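Local atomic coordinates of triacylglycerol lipase (Yarrowia lipolytica, PDB entry 3O0D), a protein that probably hydrolyses the ester bonds of triacylglycerols, as a secreted, glycosylated lipase of the alpha/beta-hydrolase class. Residues R23-I37 against Q46-H60. Numbering follows the deposited sequence. Where two conformers were deposited one is given.
Sequences RLANIGYCVGPGTKI and QCAHFPNVELIEEFH
The guanidinium of R23 lies flat on the imidazole of H49, planes 9° apart and centres 3.6 Å apart, with CZ over the middle of the ring. At its edge, within the guanidinium plane, NH1 gives a nearly straight hydrogen bond to OE1 of Q46 (2.8 Å). R23 reaches both partners because its chain runs extended from CG to NE, while Q46 bends at chi2 (-57°) to bring its amide across. That amide also hydrogen-bonds through NE2 to the C-terminal carboxylate of I301, and H49 ND1 is tied to L45 O, so both groups have a polar partner outside the contact. One face of the F50 ring takes L24 CD2, 3.7 Å from its centroid; R23 CB sits at the ring edge. Next along, I27 CG2 meets SG of C47 at 3.6 Å, a sulfur in disulfide linkage with C43.

At the other end, E58 stretches out past V31, and its OE1 accepts a hydrogen bond from the backbone N of I37 (3.2 Å), while OE2 accepts one from a water that in turn accepts one from G32 N. I37 CG2 packs on L55 CD2, and P33 lies across H60. The C-terminal part of helix 12-27 thus packs on the 46-50 turn, and loop 31-37 lies along 53-60, the outermost strand at one end of the central mixed sheet of the alpha/beta-hydrolase fold.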
# COMPACT_ATOMS: atom_id res chain seq x y z
N ARG A 23 5.98 2.24 -9.69
CA ARG A 23 6.19 3.51 -10.30
C ARG A 23 5.11 4.54 -9.91
O ARG A 23 5.42 5.62 -9.64
CB ARG A 23 6.23 3.45 -11.82
CG ARG A 23 7.29 2.58 -12.45
CD ARG A 23 7.34 2.88 -13.94
NE ARG A 23 8.08 1.92 -14.71
CZ ARG A 23 9.39 1.90 -14.83
NH1 ARG A 23 10.15 2.78 -14.24
NH2 ARG A 23 9.92 0.97 -15.57
N LEU A 24 3.86 4.15 -9.91
CA LEU A 24 2.79 5.07 -9.56
C LEU A 24 3.01 5.55 -8.11
O LEU A 24 2.75 6.76 -7.82
CB LEU A 24 1.41 4.42 -9.67
CG LEU A 24 1.07 4.32 -11.17
CD1 LEU A 24 -0.15 3.30 -11.28
CD2 LEU A 24 0.74 5.65 -11.98
N ALA A 25 3.33 4.61 -7.24
CA ALA A 25 3.64 5.03 -5.80
C ALA A 25 4.76 5.99 -5.74
O ALA A 25 4.70 6.96 -4.92
CB ALA A 25 3.99 3.80 -5.01
N ASN A 26 5.82 5.79 -6.52
CA ASN A 26 6.99 6.74 -6.56
C ASN A 26 6.59 8.10 -6.95
O ASN A 26 7.02 9.08 -6.32
CB ASN A 26 8.07 6.08 -7.48
CG ASN A 26 9.07 7.04 -8.03
OD1 ASN A 26 8.75 8.12 -8.50
ND2 ASN A 26 10.34 6.58 -8.09
N ILE A 27 5.63 8.21 -7.90
CA ILE A 27 5.15 9.51 -8.34
C ILE A 27 4.44 10.30 -7.17
O ILE A 27 4.36 11.56 -7.23
CB ILE A 27 4.28 9.32 -9.64
CG1 ILE A 27 5.27 8.87 -10.73
CG2 ILE A 27 3.60 10.70 -10.11
CD1 ILE A 27 4.44 8.20 -11.92
N GLY A 28 4.03 9.61 -6.16
CA GLY A 28 3.35 10.24 -5.00
C GLY A 28 4.37 11.15 -4.32
O GLY A 28 3.95 12.15 -3.71
N TYR A 29 5.66 10.89 -4.48
CA TYR A 29 6.68 11.75 -3.90
C TYR A 29 6.96 13.01 -4.72
O TYR A 29 7.70 13.84 -4.32
CB TYR A 29 7.95 10.95 -3.56
CG TYR A 29 7.72 9.90 -2.51
CD1 TYR A 29 7.85 10.21 -1.20
CD2 TYR A 29 7.40 8.61 -2.81
CE1 TYR A 29 7.64 9.31 -0.23
CE2 TYR A 29 7.20 7.70 -1.86
CZ TYR A 29 7.31 8.06 -0.51
OH TYR A 29 7.12 7.18 0.52
N CYS A 30 6.32 13.13 -5.88
CA CYS A 30 6.32 14.36 -6.69
C CYS A 30 5.24 15.38 -6.22
O CYS A 30 5.11 16.42 -6.90
CB CYS A 30 6.18 14.09 -8.23
SG CYS A 30 7.63 13.07 -8.80
N VAL A 31 4.46 15.04 -5.20
CA VAL A 31 3.44 15.91 -4.62
C VAL A 31 4.05 16.45 -3.35
O VAL A 31 4.50 15.72 -2.46
CB VAL A 31 2.18 15.13 -4.26
CG1 VAL A 31 1.08 16.08 -3.72
CG2 VAL A 31 1.64 14.48 -5.54
N GLY A 32 4.04 17.75 -3.30
CA GLY A 32 4.49 18.38 -2.04
C GLY A 32 5.31 19.60 -2.33
O GLY A 32 5.35 20.09 -3.46
N PRO A 33 5.99 20.11 -1.28
CA PRO A 33 6.47 21.44 -1.55
C PRO A 33 7.81 21.27 -2.22
O PRO A 33 8.48 20.26 -2.05
CB PRO A 33 6.54 22.06 -0.16
CG PRO A 33 5.59 21.20 0.72
CD PRO A 33 5.91 19.81 0.16
N GLY A 34 8.11 22.13 -3.14
CA GLY A 34 9.35 21.96 -3.86
C GLY A 34 9.27 21.04 -5.07
O GLY A 34 10.24 20.95 -5.87
N THR A 35 8.15 20.34 -5.20
CA THR A 35 8.00 19.45 -6.36
C THR A 35 6.68 19.75 -7.07
O THR A 35 5.87 20.55 -6.61
CB THR A 35 7.97 17.92 -6.01
OG1 THR A 35 8.77 17.57 -4.87
CG2 THR A 35 8.40 17.12 -7.20
N LYS A 36 6.42 19.10 -8.19
CA LYS A 36 5.10 19.20 -8.77
C LYS A 36 4.87 18.07 -9.77
O LYS A 36 5.81 17.62 -10.34
CB LYS A 36 5.07 20.47 -9.60
CG LYS A 36 3.74 21.13 -9.48
CD LYS A 36 3.76 22.50 -10.16
CE LYS A 36 3.02 22.41 -11.48
NZ LYS A 36 2.02 23.51 -11.72
N ILE A 37 3.62 17.69 -9.98
CA ILE A 37 3.33 16.88 -11.19
C ILE A 37 2.66 17.89 -12.16
O ILE A 37 1.61 18.48 -11.74
CB ILE A 37 2.30 15.78 -10.85
CG1 ILE A 37 2.87 14.71 -9.90
CG2 ILE A 37 1.85 15.09 -12.21
CD1 ILE A 37 1.87 13.83 -9.28
N GLN A 46 9.49 8.78 -14.33
CA GLN A 46 8.46 7.82 -13.97
C GLN A 46 7.09 8.14 -14.58
O GLN A 46 6.49 7.26 -15.10
CB GLN A 46 8.33 7.68 -12.48
CG GLN A 46 9.59 7.16 -11.71
CD GLN A 46 10.11 5.82 -12.16
OE1 GLN A 46 9.36 5.01 -12.66
NE2 GLN A 46 11.43 5.56 -11.97
N CYS A 47 6.66 9.40 -14.60
CA CYS A 47 5.39 9.77 -15.22
C CYS A 47 5.46 9.45 -16.73
O CYS A 47 4.38 9.23 -17.34
CB CYS A 47 5.15 11.22 -15.14
SG CYS A 47 4.58 11.68 -13.44
N ALA A 48 6.69 9.51 -17.32
CA ALA A 48 6.82 9.26 -18.78
C ALA A 48 6.40 7.85 -19.19
O ALA A 48 6.09 7.67 -20.39
CB ALA A 48 8.25 9.49 -19.30
N HIS A 49 6.29 6.94 -18.27
CA HIS A 49 5.79 5.57 -18.58
C HIS A 49 4.29 5.44 -18.61
O HIS A 49 3.76 4.30 -18.76
CB HIS A 49 6.30 4.56 -17.51
CG HIS A 49 7.73 4.22 -17.65
ND1 HIS A 49 8.76 5.00 -17.16
CD2 HIS A 49 8.31 3.14 -18.23
CE1 HIS A 49 9.92 4.45 -17.48
NE2 HIS A 49 9.67 3.30 -18.08
N PHE A 50 3.55 6.61 -18.54
CA PHE A 50 2.10 6.54 -18.42
C PHE A 50 1.35 7.39 -19.47
O PHE A 50 0.73 8.46 -19.15
CB PHE A 50 1.72 7.03 -17.02
CG PHE A 50 2.05 6.01 -16.01
CD1 PHE A 50 1.30 4.88 -15.88
CD2 PHE A 50 3.30 6.11 -15.35
CE1 PHE A 50 1.63 3.85 -14.96
CE2 PHE A 50 3.74 5.08 -14.49
CZ PHE A 50 2.92 3.95 -14.27
N PRO A 51 1.34 6.95 -20.73
CA PRO A 51 0.65 7.72 -21.78
C PRO A 51 -0.87 7.65 -21.47
O PRO A 51 -1.43 6.64 -21.00
CB PRO A 51 0.94 6.93 -23.11
CG PRO A 51 1.30 5.49 -22.58
CD PRO A 51 2.00 5.68 -21.22
N ASN A 52 -1.54 8.71 -21.87
CA ASN A 52 -3.00 8.84 -21.70
C ASN A 52 -3.48 8.86 -20.29
O ASN A 52 -4.60 8.49 -19.97
CB ASN A 52 -3.72 7.73 -22.50
CG ASN A 52 -4.90 8.27 -23.27
OD1 ASN A 52 -5.43 9.36 -23.04
ND2 ASN A 52 -5.40 7.39 -24.27
N VAL A 53 -2.59 9.37 -19.39
CA VAL A 53 -2.99 9.53 -18.00
C VAL A 53 -3.13 11.02 -17.79
O VAL A 53 -2.34 11.82 -18.29
CB VAL A 53 -1.93 8.97 -17.05
CG1 VAL A 53 -2.15 9.44 -15.56
CG2 VAL A 53 -1.95 7.39 -17.08
N GLU A 54 -4.18 11.36 -17.06
CA GLU A 54 -4.37 12.81 -16.62
C GLU A 54 -4.49 12.90 -15.13
O GLU A 54 -5.23 12.15 -14.47
CB GLU A 54 -5.54 13.44 -17.35
CG GLU A 54 -6.79 12.81 -17.05
CD GLU A 54 -8.00 13.57 -17.68
OE1 GLU A 54 -7.96 14.81 -17.83
OE2 GLU A 54 -9.00 12.92 -18.04
N LEU A 55 -3.69 13.85 -14.60
CA LEU A 55 -3.73 14.19 -13.21
C LEU A 55 -5.11 14.91 -12.97
O LEU A 55 -5.45 15.85 -13.74
CB LEU A 55 -2.58 15.08 -12.89
CG LEU A 55 -2.60 15.61 -11.42
CD1 LEU A 55 -2.36 14.47 -10.35
CD2 LEU A 55 -1.60 16.73 -11.27
N ILE A 56 -5.82 14.41 -11.97
CA ILE A 56 -7.10 15.08 -11.60
C ILE A 56 -6.80 16.12 -10.50
O ILE A 56 -7.16 17.33 -10.65
CB ILE A 56 -8.21 14.09 -11.21
CG1 ILE A 56 -8.56 13.20 -12.47
CG2 ILE A 56 -9.49 14.93 -10.72
CD1 ILE A 56 -8.55 13.96 -13.84
N GLU A 57 -6.19 15.66 -9.42
CA GLU A 57 -5.99 16.55 -8.25
C GLU A 57 -4.86 16.01 -7.42
O GLU A 57 -4.77 14.80 -7.22
CB GLU A 57 -7.27 16.53 -7.37
CG GLU A 57 -7.24 17.59 -6.28
CD GLU A 57 -8.63 17.92 -5.68
OE1 GLU A 57 -9.67 17.87 -6.39
OE2 GLU A 57 -8.62 18.31 -4.49
N GLU A 58 -4.07 16.92 -6.84
CA GLU A 58 -3.09 16.51 -5.83
C GLU A 58 -3.69 16.89 -4.44
O GLU A 58 -4.59 17.76 -4.33
CB GLU A 58 -1.84 17.32 -5.97
CG GLU A 58 -1.09 17.28 -7.24
CD GLU A 58 0.25 18.00 -7.09
OE1 GLU A 58 1.03 17.99 -8.06
OE2 GLU A 58 0.53 18.63 -6.01
N PHE A 59 -3.23 16.24 -3.39
CA PHE A 59 -3.57 16.68 -2.05
C PHE A 59 -2.30 16.62 -1.14
O PHE A 59 -1.38 15.80 -1.37
CB PHE A 59 -4.72 15.82 -1.48
CG PHE A 59 -4.46 14.30 -1.50
CD1 PHE A 59 -3.98 13.61 -0.37
CD2 PHE A 59 -4.75 13.55 -2.67
CE1 PHE A 59 -3.77 12.19 -0.38
CE2 PHE A 59 -4.48 12.14 -2.69
CZ PHE A 59 -4.05 11.48 -1.57
N HIS A 60 -2.22 17.47 -0.10
CA HIS A 60 -1.02 17.47 0.72
C HIS A 60 -1.49 18.05 2.07
O HIS A 60 -2.11 19.13 2.05
CB HIS A 60 0.05 18.32 0.03
CG HIS A 60 1.08 18.88 0.97
ND1 HIS A 60 2.28 18.24 1.25
CD2 HIS A 60 1.10 20.04 1.68
CE1 HIS A 60 2.96 18.96 2.15
NE2 HIS A 60 2.26 20.06 2.40
O HOH W 1 3.03 19.33 -5.42